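Local structure of acetyl-CoA acetyltransferase (Elizabethkingia anophelis NUHP1, 6BN2) at residues A41-E55 with A261-L275. The protein probably catalyses the transfer of an acetyl group between two acetyl-CoA molecules to give acetoacetyl-CoA. Residues are numbered along the deposited sequence; the frame is centred on the assembly and turned at random. Where two conformers were deposited one is given.
Sequences AIKGALDKINLNPAE and ASALVLMSKEKMESL
K271 NZ donates to E55 OE1 at 2.8 Å, a salt bridge that ties the short 3-10 turn 53-55 to helix 269-274. The lysine comes in on the syn side of the carboxylate, 22° out of its plane. Both chains are folded to make the meeting: E55 bends at chi2, and K271 kinks at chi2 and chi3. The other oxygen, OE2, lies 3.8 Å from L275 CD2, where the two side chains run past each other in opposite directions. L51 packs beside this salt bridge. Its CD1 meets M267 CE tip to tip at 3.8 Å, while L275 crosses it at about a right angle. Further along, helix 34-48 lies on one face of strand 258-268, part of the large mixed sheet that is built from both halves of the thiolase chain; the axes of 41-48 and 261-268 come within 6.9 Å at -36°. Alanines permit so close an approach: A263 CB rests 3.6 Å from A41 O, and A45 CB reaches V265 CG2 at 4.0 Å. V265 turns CG1 away from its own N (chi1 177°), which splits its branches: CG1 packs on L51 CD2, and CG2 on A45 CB and L46 CD2. On the strand's other face S262 OG bonds to S360 and S363, and L264 packs on helix 358-375. Helix 34-48 ends in a Schellman motif with N50 at C-prime, where L46 O accepts from L51 N and I49 N on opposite faces of its plane.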
# COMPACT_ATOMS: atom_id res chain seq x y z
N ALA A 41 -15.60 -8.83 5.25
CA ALA A 41 -15.06 -9.83 4.34
C ALA A 41 -14.04 -10.72 5.04
O ALA A 41 -14.05 -11.94 4.88
CB ALA A 41 -14.44 -9.15 3.10
N ILE A 42 -13.14 -10.12 5.83
CA ILE A 42 -12.13 -10.92 6.51
C ILE A 42 -12.78 -11.87 7.50
O ILE A 42 -12.44 -13.06 7.56
CB ILE A 42 -11.10 -10.01 7.21
CG1 ILE A 42 -10.29 -9.22 6.18
CG2 ILE A 42 -10.16 -10.87 8.06
CD1 ILE A 42 -9.44 -8.10 6.84
N LYS A 43 -13.73 -11.37 8.30
CA LYS A 43 -14.40 -12.26 9.25
C LYS A 43 -15.13 -13.36 8.51
O LYS A 43 -15.11 -14.52 8.93
CB LYS A 43 -15.36 -11.47 10.13
CG LYS A 43 -16.09 -12.37 11.13
CD LYS A 43 -16.73 -11.56 12.24
CE LYS A 43 -17.26 -12.48 13.34
NZ LYS A 43 -18.32 -13.37 12.80
N GLY A 44 -15.74 -13.03 7.37
CA GLY A 44 -16.42 -14.05 6.58
C GLY A 44 -15.48 -15.13 6.10
O GLY A 44 -15.83 -16.32 6.12
N ALA A 45 -14.27 -14.74 5.68
CA ALA A 45 -13.30 -15.72 5.21
C ALA A 45 -12.85 -16.64 6.34
O ALA A 45 -12.70 -17.85 6.14
CB ALA A 45 -12.11 -15.01 4.57
N LEU A 46 -12.64 -16.08 7.53
CA LEU A 46 -12.29 -16.93 8.68
C LEU A 46 -13.44 -17.85 9.06
O LEU A 46 -13.22 -19.04 9.35
CB LEU A 46 -11.92 -16.06 9.88
CG LEU A 46 -10.72 -15.13 9.69
CD1 LEU A 46 -10.56 -14.24 10.93
CD2 LEU A 46 -9.48 -15.94 9.41
N ASP A 47 -14.66 -17.32 9.07
CA ASP A 47 -15.82 -18.09 9.51
C ASP A 47 -16.10 -19.28 8.60
O ASP A 47 -16.60 -20.31 9.08
CB ASP A 47 -17.05 -17.17 9.58
CG ASP A 47 -17.06 -16.27 10.82
OD1 ASP A 47 -16.28 -16.49 11.77
OD2 ASP A 47 -17.89 -15.32 10.85
N LYS A 48 -15.81 -19.16 7.30
CA LYS A 48 -16.09 -20.25 6.36
C LYS A 48 -15.34 -21.52 6.73
O LYS A 48 -15.82 -22.63 6.45
CB LYS A 48 -15.69 -19.87 4.93
CG LYS A 48 -16.64 -18.90 4.24
CD LYS A 48 -17.91 -19.60 3.75
CE LYS A 48 -18.83 -18.61 3.02
NZ LYS A 48 -20.12 -19.26 2.58
N ILE A 49 -14.16 -21.39 7.33
CA ILE A 49 -13.33 -22.53 7.68
C ILE A 49 -13.14 -22.66 9.19
O ILE A 49 -12.28 -23.42 9.63
CB ILE A 49 -11.97 -22.45 6.95
CG1 ILE A 49 -11.33 -21.08 7.15
CG2 ILE A 49 -12.17 -22.70 5.46
CD1 ILE A 49 -9.89 -20.98 6.66
N ASN A 50 -13.93 -21.92 9.98
CA ASN A 50 -13.86 -21.95 11.44
C ASN A 50 -12.42 -21.78 11.93
O ASN A 50 -11.96 -22.47 12.83
CB ASN A 50 -14.47 -23.25 11.99
CG ASN A 50 -14.79 -23.15 13.47
OD1 ASN A 50 -15.04 -22.07 14.00
ND2 ASN A 50 -14.77 -24.29 14.15
N LEU A 51 -11.71 -20.83 11.32
CA LEU A 51 -10.28 -20.69 11.60
C LEU A 51 -10.05 -19.87 12.86
O LEU A 51 -10.61 -18.77 13.01
CB LEU A 51 -9.56 -20.04 10.42
CG LEU A 51 -8.04 -19.95 10.57
CD1 LEU A 51 -7.39 -21.34 10.63
CD2 LEU A 51 -7.45 -19.15 9.41
N ASN A 52 -9.23 -20.39 13.76
CA ASN A 52 -8.75 -19.62 14.91
C ASN A 52 -8.08 -18.36 14.39
O ASN A 52 -7.08 -18.46 13.67
CB ASN A 52 -7.78 -20.48 15.72
CG ASN A 52 -7.17 -19.75 16.91
OD1 ASN A 52 -7.41 -18.56 17.13
ND2 ASN A 52 -6.38 -20.47 17.69
N PRO A 53 -8.58 -17.16 14.72
CA PRO A 53 -7.99 -15.94 14.15
C PRO A 53 -6.50 -15.79 14.45
O PRO A 53 -5.79 -15.14 13.66
CB PRO A 53 -8.82 -14.82 14.80
CG PRO A 53 -10.14 -15.48 15.09
CD PRO A 53 -9.80 -16.88 15.50
N ALA A 54 -6.02 -16.37 15.55
CA ALA A 54 -4.60 -16.22 15.87
C ALA A 54 -3.69 -17.00 14.94
O ALA A 54 -2.46 -16.84 15.01
CB ALA A 54 -4.34 -16.63 17.33
N GLU A 55 -4.24 -17.84 14.05
CA GLU A 55 -3.38 -18.49 13.07
C GLU A 55 -2.92 -17.53 11.98
O GLU A 55 -1.93 -17.83 11.29
CB GLU A 55 -4.12 -19.66 12.42
CG GLU A 55 -4.42 -20.83 13.37
CD GLU A 55 -3.23 -21.74 13.62
OE1 GLU A 55 -2.15 -21.50 13.02
OE2 GLU A 55 -3.37 -22.71 14.39
N ALA A 261 -16.00 -5.11 -0.46
CA ALA A 261 -14.70 -5.66 -0.04
C ALA A 261 -14.68 -7.16 -0.32
O ALA A 261 -15.70 -7.78 -0.61
CB ALA A 261 -14.42 -5.38 1.44
N SER A 262 -13.47 -7.73 -0.21
CA SER A 262 -13.28 -9.15 -0.49
C SER A 262 -12.06 -9.63 0.29
O SER A 262 -11.18 -8.83 0.66
CB SER A 262 -13.12 -9.41 -1.99
OG SER A 262 -12.17 -8.50 -2.54
N ALA A 263 -12.01 -10.93 0.55
CA ALA A 263 -10.89 -11.43 1.35
C ALA A 263 -10.69 -12.91 1.11
O ALA A 263 -11.66 -13.67 0.95
CB ALA A 263 -11.14 -11.18 2.85
N LEU A 264 -9.42 -13.31 1.11
CA LEU A 264 -9.01 -14.69 0.93
C LEU A 264 -8.05 -15.08 2.04
O LEU A 264 -7.30 -14.25 2.56
CB LEU A 264 -8.34 -14.92 -0.43
CG LEU A 264 -9.14 -14.63 -1.71
CD1 LEU A 264 -9.26 -13.14 -2.01
CD2 LEU A 264 -8.43 -15.33 -2.88
N VAL A 265 -8.07 -16.35 2.42
CA VAL A 265 -7.07 -16.88 3.32
C VAL A 265 -6.17 -17.81 2.52
O VAL A 265 -6.66 -18.72 1.85
CB VAL A 265 -7.69 -17.63 4.51
CG1 VAL A 265 -6.56 -18.22 5.37
CG2 VAL A 265 -8.57 -16.68 5.37
N LEU A 266 -4.86 -17.55 2.58
CA LEU A 266 -3.83 -18.34 1.92
C LEU A 266 -3.06 -19.16 2.95
O LEU A 266 -2.80 -18.67 4.06
CB LEU A 266 -2.85 -17.43 1.19
CG LEU A 266 -3.03 -17.13 -0.30
CD1 LEU A 266 -4.44 -16.80 -0.64
CD2 LEU A 266 -2.09 -16.00 -0.70
N MET A 267 -2.65 -20.37 2.58
CA MET A 267 -1.90 -21.21 3.50
C MET A 267 -0.87 -22.03 2.75
O MET A 267 -1.06 -22.38 1.58
CB MET A 267 -2.79 -22.20 4.27
CG MET A 267 -3.54 -21.59 5.41
SD MET A 267 -4.50 -22.81 6.30
CE MET A 267 -5.40 -21.69 7.40
N SER A 268 0.19 -22.38 3.46
CA SER A 268 1.09 -23.43 3.01
C SER A 268 0.41 -24.80 3.09
O SER A 268 -0.59 -24.99 3.79
CB SER A 268 2.36 -23.45 3.86
OG SER A 268 2.05 -23.88 5.18
N LYS A 269 0.98 -25.75 2.36
CA LYS A 269 0.51 -27.13 2.42
C LYS A 269 0.59 -27.67 3.84
O LYS A 269 -0.36 -28.29 4.35
CB LYS A 269 1.33 -28.00 1.47
CG LYS A 269 0.96 -29.49 1.49
CD LYS A 269 1.62 -30.21 0.31
CE LYS A 269 1.34 -31.70 0.34
NZ LYS A 269 2.06 -32.36 1.46
N GLU A 270 1.72 -27.45 4.51
CA GLU A 270 1.91 -27.99 5.84
C GLU A 270 0.88 -27.44 6.81
O GLU A 270 0.30 -28.18 7.61
CB GLU A 270 3.34 -27.69 6.31
CG GLU A 270 3.68 -28.20 7.68
CD GLU A 270 5.09 -27.81 8.10
OE1 GLU A 270 5.87 -27.37 7.22
OE2 GLU A 270 5.41 -27.93 9.30
N LYS A 271 0.60 -26.13 6.72
CA LYS A 271 -0.35 -25.52 7.65
C LYS A 271 -1.78 -26.00 7.38
O LYS A 271 -2.50 -26.35 8.32
CB LYS A 271 -0.25 -24.00 7.57
CG LYS A 271 -1.27 -23.22 8.41
CD LYS A 271 -1.24 -23.54 9.91
CE LYS A 271 0.03 -23.07 10.61
NZ LYS A 271 -0.13 -23.13 12.11
N MET A 272 -2.21 -26.03 6.12
CA MET A 272 -3.59 -26.45 5.88
C MET A 272 -3.79 -27.91 6.25
O MET A 272 -4.85 -28.27 6.79
CB MET A 272 -4.01 -26.19 4.43
CG MET A 272 -3.50 -27.17 3.42
SD MET A 272 -3.96 -26.67 1.74
CE MET A 272 -3.29 -28.10 0.86
N GLU A 273 -2.78 -28.76 6.06
CA GLU A 273 -2.94 -30.16 6.43
C GLU A 273 -2.94 -30.34 7.94
O GLU A 273 -3.69 -31.17 8.47
CB GLU A 273 -1.86 -31.02 5.76
CG GLU A 273 -2.07 -31.14 4.26
CD GLU A 273 -1.02 -31.97 3.55
OE1 GLU A 273 -0.08 -32.44 4.21
OE2 GLU A 273 -1.14 -32.14 2.33
N SER A 274 -2.13 -29.56 8.66
CA SER A 274 -2.13 -29.65 10.11
C SER A 274 -3.48 -29.23 10.70
O SER A 274 -3.86 -29.71 11.77
CB SER A 274 -1.00 -28.80 10.70
OG SER A 274 -1.29 -27.42 10.60
N LEU A 275 -4.20 -28.35 10.01
CA LEU A 275 -5.51 -27.88 10.44
C LEU A 275 -6.65 -28.72 9.88
O LEU A 275 -7.81 -28.45 10.20
CB LEU A 275 -5.71 -26.41 10.03
CG LEU A 275 -4.76 -25.44 10.73
CD1 LEU A 275 -4.86 -24.07 10.08
CD2 LEU A 275 -5.09 -25.36 12.22
O HOH W 1 -1.72 -24.57 14.65